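Local atomic coordinates of DUF1896 domain-containing protein (Porphyromonas gingivalis, PDB entry 2APL), a protein that is of unknown function and folds as an all-helical chain of the DUF1896 family. Residues A[102-115]-A[129-141]. Residues are numbered along the deposited sequence; the frame is centred on the assembly and turned at random.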
ATOM      1  N   LEU A 102       8.345 -11.690  -4.273  1.00 35.45           N
ATOM      2  CA  LEU A 102       8.820 -10.822  -5.366  1.00 36.62           C
ATOM      3  C   LEU A 102       9.185  -9.441  -4.855  1.00 36.98           C
ATOM      4  O   LEU A 102      10.169  -8.852  -5.316  1.00 36.91           O
ATOM      5  CB  LEU A 102       7.780 -10.701  -6.468  1.00 35.86           C
ATOM      6  CG  LEU A 102       7.621 -11.933  -7.350  1.00 38.86           C
ATOM      7  CD1 LEU A 102       6.410 -11.784  -8.208  1.00 41.01           C
ATOM      8  CD2 LEU A 102       8.920 -12.124  -8.236  1.00 39.01           C
ATOM      9  N   LEU A 103       8.404  -8.921  -3.888  1.00 36.89           N
ATOM     10  CA  LEU A 103       8.728  -7.621  -3.268  1.00 38.62           C
ATOM     11  C   LEU A 103      10.131  -7.597  -2.623  1.00 37.89           C
ATOM     12  O   LEU A 103      10.774  -6.551  -2.591  1.00 37.48           O
ATOM     13  CB  LEU A 103       7.644  -7.191  -2.257  1.00 37.89           C
ATOM     14  CG  LEU A 103       7.493  -5.688  -2.015  1.00 40.22           C
ATOM     15  CD1 LEU A 103       7.536  -4.876  -3.295  1.00 42.65           C
ATOM     16  CD2 LEU A 103       6.163  -5.438  -1.176  1.00 40.71           C
ATOM     17  N   LYS A 104      10.638  -8.767  -2.219  1.00 36.50           N
ATOM     18  CA  LYS A 104      11.982  -8.896  -1.689  1.00 37.80           C
ATOM     19  C   LYS A 104      13.046  -9.281  -2.730  1.00 36.73           C
ATOM     20  O   LYS A 104      14.206  -9.406  -2.402  1.00 35.65           O
ATOM     21  CB  LYS A 104      11.987  -9.928  -0.557  1.00 38.38           C
ATOM     22  CG  LYS A 104      11.083  -9.558   0.647  1.00 41.27           C
ATOM     23  CD  LYS A 104      10.742 -10.834   1.485  1.00 43.83           C
ATOM     24  CE  LYS A 104      11.951 -11.841   1.652  1.00 53.38           C
ATOM     25  NZ  LYS A 104      12.005 -13.120   0.808  1.00 56.82           N
ATOM     26  N   ASN A 105      12.647  -9.442  -3.993  1.00 35.88           N
ATOM     27  CA  ASN A 105      13.548  -9.906  -5.018  1.00 36.08           C
ATOM     28  C   ASN A 105      14.356  -8.712  -5.525  1.00 35.02           C
ATOM     29  O   ASN A 105      13.772  -7.622  -5.819  1.00 33.71           O
ATOM     30  CB  ASN A 105      12.698 -10.553  -6.128  1.00 36.56           C
ATOM     31  CG  ASN A 105      13.500 -10.914  -7.332  1.00 37.20           C
ATOM     32  OD1 ASN A 105      13.677 -10.095  -8.223  1.00 37.24           O
ATOM     33  ND2 ASN A 105      14.001 -12.140  -7.370  1.00 34.72           N
ATOM     34  N   LYS A 106      15.663  -8.875  -5.622  1.00 34.98           N
ATOM     35  CA  LYS A 106      16.517  -7.746  -6.081  1.00 36.17           C
ATOM     36  C   LYS A 106      16.188  -7.268  -7.509  1.00 35.89           C
ATOM     37  O   LYS A 106      16.141  -6.060  -7.762  1.00 35.49           O
ATOM     38  CB  LYS A 106      17.995  -8.072  -5.970  1.00 37.95           C
ATOM     39  CG  LYS A 106      18.505  -8.207  -4.514  1.00 44.99           C
ATOM     40  CD  LYS A 106      19.046  -6.889  -3.872  1.00 53.49           C
ATOM     41  CE  LYS A 106      17.958  -6.098  -3.077  1.00 57.49           C
ATOM     42  NZ  LYS A 106      18.003  -4.570  -3.307  1.00 56.80           N
ATOM     43  N   ALA A 107      15.906  -8.194  -8.430  1.00 33.39           N
ATOM     44  CA  ALA A 107      15.478  -7.762  -9.753  1.00 33.87           C
ATOM     45  C   ALA A 107      14.229  -6.865  -9.710  1.00 35.00           C
ATOM     46  O   ALA A 107      14.219  -5.797 -10.357  1.00 34.63           O
ATOM     47  CB  ALA A 107      15.231  -8.943 -10.674  1.00 33.49           C
ATOM     48  N   ILE A 108      13.191  -7.310  -8.967  1.00 33.95           N
ATOM     49  CA  ILE A 108      11.919  -6.543  -8.838  1.00 33.79           C
ATOM     50  C   ILE A 108      12.149  -5.188  -8.105  1.00 33.78           C
ATOM     51  O   ILE A 108      11.706  -4.120  -8.572  1.00 34.59           O
ATOM     52  CB  ILE A 108      10.841  -7.408  -8.142  1.00 33.86           C
ATOM     53  CG1 ILE A 108      10.461  -8.625  -9.019  1.00 31.50           C
ATOM     54  CG2 ILE A 108       9.582  -6.537  -7.723  1.00 33.36           C
ATOM     55  CD1 ILE A 108       9.515  -8.348 -10.262  1.00 32.77           C
ATOM     56  N   GLN A 109      12.815  -5.209  -6.950  1.00 33.33           N
ATOM     57  CA  GLN A 109      13.132  -3.964  -6.278  1.00 34.54           C
ATOM     58  C   GLN A 109      13.829  -2.916  -7.162  1.00 33.86           C
ATOM     59  O   GLN A 109      13.489  -1.719  -7.118  1.00 33.74           O
ATOM     60  CB  GLN A 109      14.014  -4.256  -5.055  1.00 36.49           C
ATOM     61  CG  GLN A 109      13.320  -5.091  -3.984  1.00 38.37           C
ATOM     62  CD  GLN A 109      14.210  -5.340  -2.802  1.00 45.09           C
ATOM     63  OE1 GLN A 109      15.373  -5.602  -2.953  1.00 49.65           O
ATOM     64  NE2 GLN A 109      13.651  -5.312  -1.627  1.00 43.16           N
ATOM     65  N   SER A 110      14.819  -3.362  -7.928  1.00 33.06           N
ATOM     66  CA  SER A 110      15.636  -2.475  -8.789  1.00 34.18           C
ATOM     67  C   SER A 110      14.766  -1.801  -9.845  1.00 35.71           C
ATOM     68  O   SER A 110      15.089  -0.685 -10.317  1.00 35.37           O
ATOM     69  CB  SER A 110      16.780  -3.241  -9.468  1.00 32.99           C
ATOM     70  OG  SER A 110      16.328  -3.888 -10.651  1.00 32.82           O
ATOM     71  N   VAL A 111      13.681  -2.485 -10.245  1.00 35.12           N
ATOM     72  CA  VAL A 111      12.708  -1.859 -11.132  1.00 35.49           C
ATOM     73  C   VAL A 111      11.899  -0.765 -10.397  1.00 36.03           C
ATOM     74  O   VAL A 111      11.859   0.405 -10.863  1.00 35.28           O
ATOM     75  CB  VAL A 111      11.753  -2.930 -11.800  1.00 36.02           C
ATOM     76  CG1 VAL A 111      10.559  -2.247 -12.465  1.00 36.76           C
ATOM     77  CG2 VAL A 111      12.518  -3.815 -12.782  1.00 33.56           C
ATOM     78  N   PHE A 112      11.240  -1.102  -9.261  1.00 35.36           N
ATOM     79  CA  PHE A 112      10.436  -0.107  -8.540  1.00 35.50           C
ATOM     80  C   PHE A 112      11.293   1.153  -8.146  1.00 36.18           C
ATOM     81  O   PHE A 112      10.792   2.303  -8.118  1.00 34.92           O
ATOM     82  CB  PHE A 112       9.833  -0.727  -7.256  1.00 34.81           C
ATOM     83  CG  PHE A 112       8.598  -1.558  -7.454  1.00 34.84           C
ATOM     84  CD1 PHE A 112       7.397  -0.971  -7.825  1.00 33.88           C
ATOM     85  CD2 PHE A 112       8.602  -2.918  -7.145  1.00 31.02           C
ATOM     86  CE1 PHE A 112       6.192  -1.735  -7.904  1.00 31.72           C
ATOM     87  CE2 PHE A 112       7.436  -3.669  -7.237  1.00 33.42           C
ATOM     88  CZ  PHE A 112       6.225  -3.074  -7.621  1.00 31.72           C
ATOM     89  N   ALA A 113      12.578   0.918  -7.840  1.00 36.61           N
ATOM     90  CA  ALA A 113      13.461   1.969  -7.310  1.00 38.01           C
ATOM     91  C   ALA A 113      13.761   3.111  -8.294  1.00 38.97           C
ATOM     92  O   ALA A 113      14.198   4.201  -7.878  1.00 38.19           O
ATOM     93  CB  ALA A 113      14.771   1.364  -6.799  1.00 38.84           C
ATOM     94  N   LYS A 114      13.533   2.847  -9.586  1.00 38.32           N
ATOM     95  CA  LYS A 114      13.737   3.830 -10.640  1.00 38.79           C
ATOM     96  C   LYS A 114      12.616   4.856 -10.684  1.00 39.39           C
ATOM     97  O   LYS A 114      12.761   5.864 -11.329  1.00 38.06           O
ATOM     98  CB  LYS A 114      13.844   3.162 -12.006  1.00 38.05           C
ATOM     99  CG  LYS A 114      15.117   2.333 -12.159  1.00 38.07           C
ATOM    100  CD  LYS A 114      15.457   2.042 -13.615  1.00 38.10           C
ATOM    101  CE  LYS A 114      14.445   1.111 -14.269  1.00 35.99           C
ATOM    102  NZ  LYS A 114      14.921   0.724 -15.622  1.00 29.93           N
ATOM    103  N   TYR A 115      11.501   4.581 -10.002  1.00 39.84           N
ATOM    104  CA  TYR A 115      10.318   5.472 -10.035  1.00 40.04           C
ATOM    105  C   TYR A 115      10.072   6.179  -8.718  1.00 40.91           C
ATOM    106  O   TYR A 115      10.441   5.693  -7.652  1.00 41.45           O
ATOM    107  CB  TYR A 115       9.078   4.667 -10.455  1.00 40.20           C
ATOM    108  CG  TYR A 115       9.229   4.010 -11.796  1.00 40.87           C
ATOM    109  CD1 TYR A 115       8.815   4.679 -12.953  1.00 40.98           C
ATOM    110  CD2 TYR A 115       9.807   2.726 -11.932  1.00 40.02           C
ATOM    111  CE1 TYR A 115       8.953   4.100 -14.225  1.00 39.92           C
ATOM    112  CE2 TYR A 115       9.966   2.135 -13.210  1.00 39.68           C
ATOM    113  CZ  TYR A 115       9.530   2.833 -14.345  1.00 40.79           C
ATOM    114  OH  TYR A 115       9.655   2.293 -15.609  1.00 39.45           O
ATOM    115  N   HIS A 129       4.807   2.515 -17.851  1.00 41.06           N
ATOM    116  CA  HIS A 129       6.202   2.125 -17.937  1.00 41.24           C
ATOM    117  C   HIS A 129       6.615   1.130 -16.852  1.00 40.22           C
ATOM    118  O   HIS A 129       7.248   0.102 -17.140  1.00 39.29           O
ATOM    119  CB  HIS A 129       7.126   3.341 -17.910  1.00 42.38           C
ATOM    120  CG  HIS A 129       7.004   4.226 -19.110  1.00 45.86           C
ATOM    121  ND1 HIS A 129       6.598   5.540 -19.023  1.00 49.29           N
ATOM    122  CD2 HIS A 129       7.265   3.999 -20.424  1.00 51.60           C
ATOM    123  CE1 HIS A 129       6.590   6.082 -20.232  1.00 49.79           C
ATOM    124  NE2 HIS A 129       6.990   5.167 -21.102  1.00 51.82           N
ATOM    125  N   LEU A 130       6.296   1.472 -15.607  1.00 38.61           N
ATOM    126  CA  LEU A 130       6.494   0.569 -14.490  1.00 37.80           C
ATOM    127  C   LEU A 130       5.844  -0.805 -14.748  1.00 37.54           C
ATOM    128  O   LEU A 130       6.507  -1.831 -14.664  1.00 36.91           O
ATOM    129  CB  LEU A 130       5.942   1.197 -13.174  1.00 36.63           C
ATOM    130  CG  LEU A 130       6.036   0.264 -11.974  1.00 38.13           C
ATOM    131  CD1 LEU A 130       7.495  -0.176 -11.693  1.00 37.69           C
ATOM    132  CD2 LEU A 130       5.381   0.919 -10.756  1.00 34.94           C
ATOM    133  N   TYR A 131       4.554  -0.804 -15.071  1.00 37.43           N
ATOM    134  CA  TYR A 131       3.790  -2.036 -15.252  1.00 38.06           C
ATOM    135  C   TYR A 131       4.372  -2.974 -16.327  1.00 38.49           C
ATOM    136  O   TYR A 131       4.422  -4.216 -16.137  1.00 37.88           O
ATOM    137  CB  TYR A 131       2.358  -1.672 -15.603  1.00 38.66           C
ATOM    138  CG  TYR A 131       1.385  -2.822 -15.702  1.00 39.79           C
ATOM    139  CD1 TYR A 131       0.531  -3.127 -14.644  1.00 41.37           C
ATOM    140  CD2 TYR A 131       1.287  -3.573 -16.870  1.00 40.51           C
ATOM    141  CE1 TYR A 131      -0.393  -4.181 -14.737  1.00 41.26           C
ATOM    142  CE2 TYR A 131       0.403  -4.618 -16.973  1.00 40.94           C
ATOM    143  CZ  TYR A 131      -0.447  -4.912 -15.921  1.00 40.97           C
ATOM    144  OH  TYR A 131      -1.340  -5.955 -16.046  1.00 40.28           O
ATOM    145  N   THR A 132       4.759  -2.370 -17.458  1.00 37.62           N
ATOM    146  CA  THR A 132       5.359  -3.093 -18.547  1.00 39.06           C
ATOM    147  C   THR A 132       6.707  -3.611 -18.086  1.00 38.70           C
ATOM    148  O   THR A 132       7.080  -4.759 -18.382  1.00 38.82           O
ATOM    149  CB  THR A 132       5.522  -2.161 -19.762  1.00 38.92           C
ATOM    150  OG1 THR A 132       4.215  -1.739 -20.174  1.00 41.12           O
ATOM    151  CG2 THR A 132       6.271  -2.834 -20.915  1.00 40.17           C
ATOM    152  N   GLU A 133       7.432  -2.791 -17.317  1.00 38.33           N
ATOM    153  CA  GLU A 133       8.781  -3.209 -16.949  1.00 38.26           C
ATOM    154  C   GLU A 133       8.679  -4.398 -15.980  1.00 36.97           C
ATOM    155  O   GLU A 133       9.452  -5.360 -16.081  1.00 35.52           O
ATOM    156  CB  GLU A 133       9.573  -2.028 -16.388  1.00 38.95           C
ATOM    157  CG  GLU A 133      11.007  -2.270 -16.205  1.00 38.75           C
ATOM    158  CD  GLU A 133      11.821  -0.993 -15.987  1.00 41.89           C
ATOM    159  OE1 GLU A 133      11.256   0.133 -15.828  1.00 39.50           O
ATOM    160  OE2 GLU A 133      13.069  -1.126 -16.009  1.00 43.29           O
ATOM    161  N   LEU A 134       7.753  -4.314 -15.019  1.00 35.24           N
ATOM    162  CA  LEU A 134       7.511  -5.434 -14.077  1.00 35.69           C
ATOM    163  C   LEU A 134       7.079  -6.744 -14.776  1.00 35.60           C
ATOM    164  O   LEU A 134       7.562  -7.838 -14.430  1.00 36.64           O
ATOM    165  CB  LEU A 134       6.461  -5.032 -13.023  1.00 34.69           C
ATOM    166  CG  LEU A 134       6.905  -3.991 -11.977  1.00 35.51           C
ATOM    167  CD1 LEU A 134       5.605  -3.485 -11.214  1.00 35.63           C
ATOM    168  CD2 LEU A 134       8.013  -4.496 -11.006  1.00 33.82           C
ATOM    169  N   THR A 135       6.187  -6.624 -15.761  1.00 36.19           N
ATOM    170  CA  THR A 135       5.743  -7.760 -16.571  1.00 36.24           C
ATOM    171  C   THR A 135       6.960  -8.439 -17.244  1.00 37.16           C
ATOM    172  O   THR A 135       7.147  -9.668 -17.122  1.00 36.60           O
ATOM    173  CB  THR A 135       4.663  -7.308 -17.597  1.00 37.01           C
ATOM    174  OG1 THR A 135       3.563  -6.662 -16.902  1.00 39.50           O
ATOM    175  CG2 THR A 135       4.153  -8.492 -18.435  1.00 37.82           C
ATOM    176  N   GLY A 136       7.812  -7.625 -17.883  1.00 36.32           N
ATOM    177  CA  GLY A 136       9.017  -8.105 -18.529  1.00 36.49           C
ATOM    178  C   GLY A 136      10.010  -8.801 -17.621  1.00 36.32           C
ATOM    179  O   GLY A 136      10.622  -9.819 -17.998  1.00 36.90           O
ATOM    180  N   THR A 137      10.171  -8.257 -16.428  1.00 36.67           N
ATOM    181  CA  THR A 137      10.992  -8.856 -15.400  1.00 36.21           C
ATOM    182  C   THR A 137      10.476 -10.242 -14.967  1.00 34.93           C
ATOM    183  O   THR A 137      11.247 -11.207 -14.860  1.00 34.50           O
ATOM    184  CB  THR A 137      11.090  -7.903 -14.171  1.00 35.87           C
ATOM    185  OG1 THR A 137      11.710  -6.656 -14.601  1.00 39.82           O
ATOM    186  CG2 THR A 137      11.898  -8.539 -13.031  1.00 32.69           C
ATOM    187  N   ILE A 138       9.194 -10.331 -14.682  1.00 33.99           N
ATOM    188  CA  ILE A 138       8.602 -11.630 -14.337  1.00 34.66           C
ATOM    189  C   ILE A 138       8.706 -12.653 -15.469  1.00 35.13           C
ATOM    190  O   ILE A 138       9.052 -13.828 -15.232  1.00 35.77           O
ATOM    191  CB  ILE A 138       7.143 -11.459 -13.797  1.00 34.30           C
ATOM    192  CG1 ILE A 138       7.216 -10.650 -12.485  1.00 34.58           C
ATOM    193  CG2 ILE A 138       6.437 -12.835 -13.526  1.00 33.21           C
ATOM    194  CD1 ILE A 138       5.796 -10.012 -12.066  1.00 35.35           C
ATOM    195  N   VAL A 139       8.462 -12.221 -16.705  1.00 35.12           N
ATOM    196  CA  VAL A 139       8.754 -13.101 -17.859  1.00 35.28           C
ATOM    197  C   VAL A 139      10.198 -13.629 -17.790  1.00 35.05           C
ATOM    198  O   VAL A 139      10.439 -14.805 -18.022  1.00 34.51           O
ATOM    199  CB  VAL A 139       8.474 -12.392 -19.222  1.00 35.32           C
ATOM    200  CG1 VAL A 139       9.014 -13.211 -20.396  1.00 36.67           C
ATOM    201  CG2 VAL A 139       6.975 -12.165 -19.381  1.00 37.33           C
ATOM    202  N   LEU A 140      11.149 -12.758 -17.447  1.00 34.71           N
ATOM    203  CA  LEU A 140      12.533 -13.172 -17.478  1.00 34.63           C
ATOM    204  C   LEU A 140      12.775 -14.146 -16.347  1.00 34.74           C
ATOM    205  O   LEU A 140      13.535 -15.105 -16.539  1.00 33.77           O
ATOM    206  CB  LEU A 140      13.510 -11.990 -17.352  1.00 34.22           C
ATOM    207  CG  LEU A 140      13.620 -11.211 -18.671  1.00 36.42           C
ATOM    208  CD1 LEU A 140      14.545  -9.975 -18.514  1.00 34.92           C
ATOM    209  CD2 LEU A 140      14.055 -12.079 -19.827  1.00 37.37           C
ATOM    210  N   LEU A 141      12.192 -13.851 -15.180  1.00 33.76           N
ATOM    211  CA  LEU A 141      12.324 -14.714 -13.983  1.00 34.49           C
ATOM    212  C   LEU A 141      11.823 -16.118 -14.286  1.00 34.48           C
ATOM    213  O   LEU A 141      12.515 -17.105 -14.005  1.00 36.43           O
ATOM    214  CB  LEU A 141      11.587 -14.106 -12.766  1.00 34.39           C
ATOM    215  CG  LEU A 141      12.320 -12.986 -11.985  1.00 35.50           C
ATOM    216  CD1 LEU A 141      11.316 -12.218 -11.057  1.00 32.83           C
ATOM    217  CD2 LEU A 141      13.538 -13.547 -11.191  1.00 33.65           C
TER
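V111 pushes its two methyls into a hole formed by L130, E133, L134 and T137, with CG1 3.7 Å from L134 CD2. One turn earlier, I108 is the second knob, seated among L134, T137, I138 and L141; CG1 stands anti to the carbonyl carbon (chi1 -65°) and carries CD1 to 3.7 Å from T137 CG2. These knobs-into-holes mesh 106-112 with 129-141, the two running antiparallel at 166° with their axes 10.0 Å apart at closest approach. The F112 ring packs against L134, whose CD2 sits over one face, offset toward the rim, while CD1 meets CZ.

A type I turn from F112 to Y115 brings Y115 round so that L130 CB lies over the centre of its ring, a CH-pi contact 4.1 Å from the centroid. E133 reaches out extended, and its carboxylate is gripped twice: Y115 OH donates to OE1 at 2.7 Å, in the plane of the ring, and K114 NZ bridges to the syn lone pair of OE2 at 2.6 Å. Two donors on separate oxygens should fix the carboxylate's rotation and favour its charged form. At the other end, L102 CD2 packs on L141 CD1 at 3.7 Å, and N105 caps helix 106-112 through OD1 to I108 N.

Helices 106-112 and 126-143 pack antiparallel across a long connection; helix 74-85 touches L103, Y131 and L134, and F72 and F121, from loops, also touch L130.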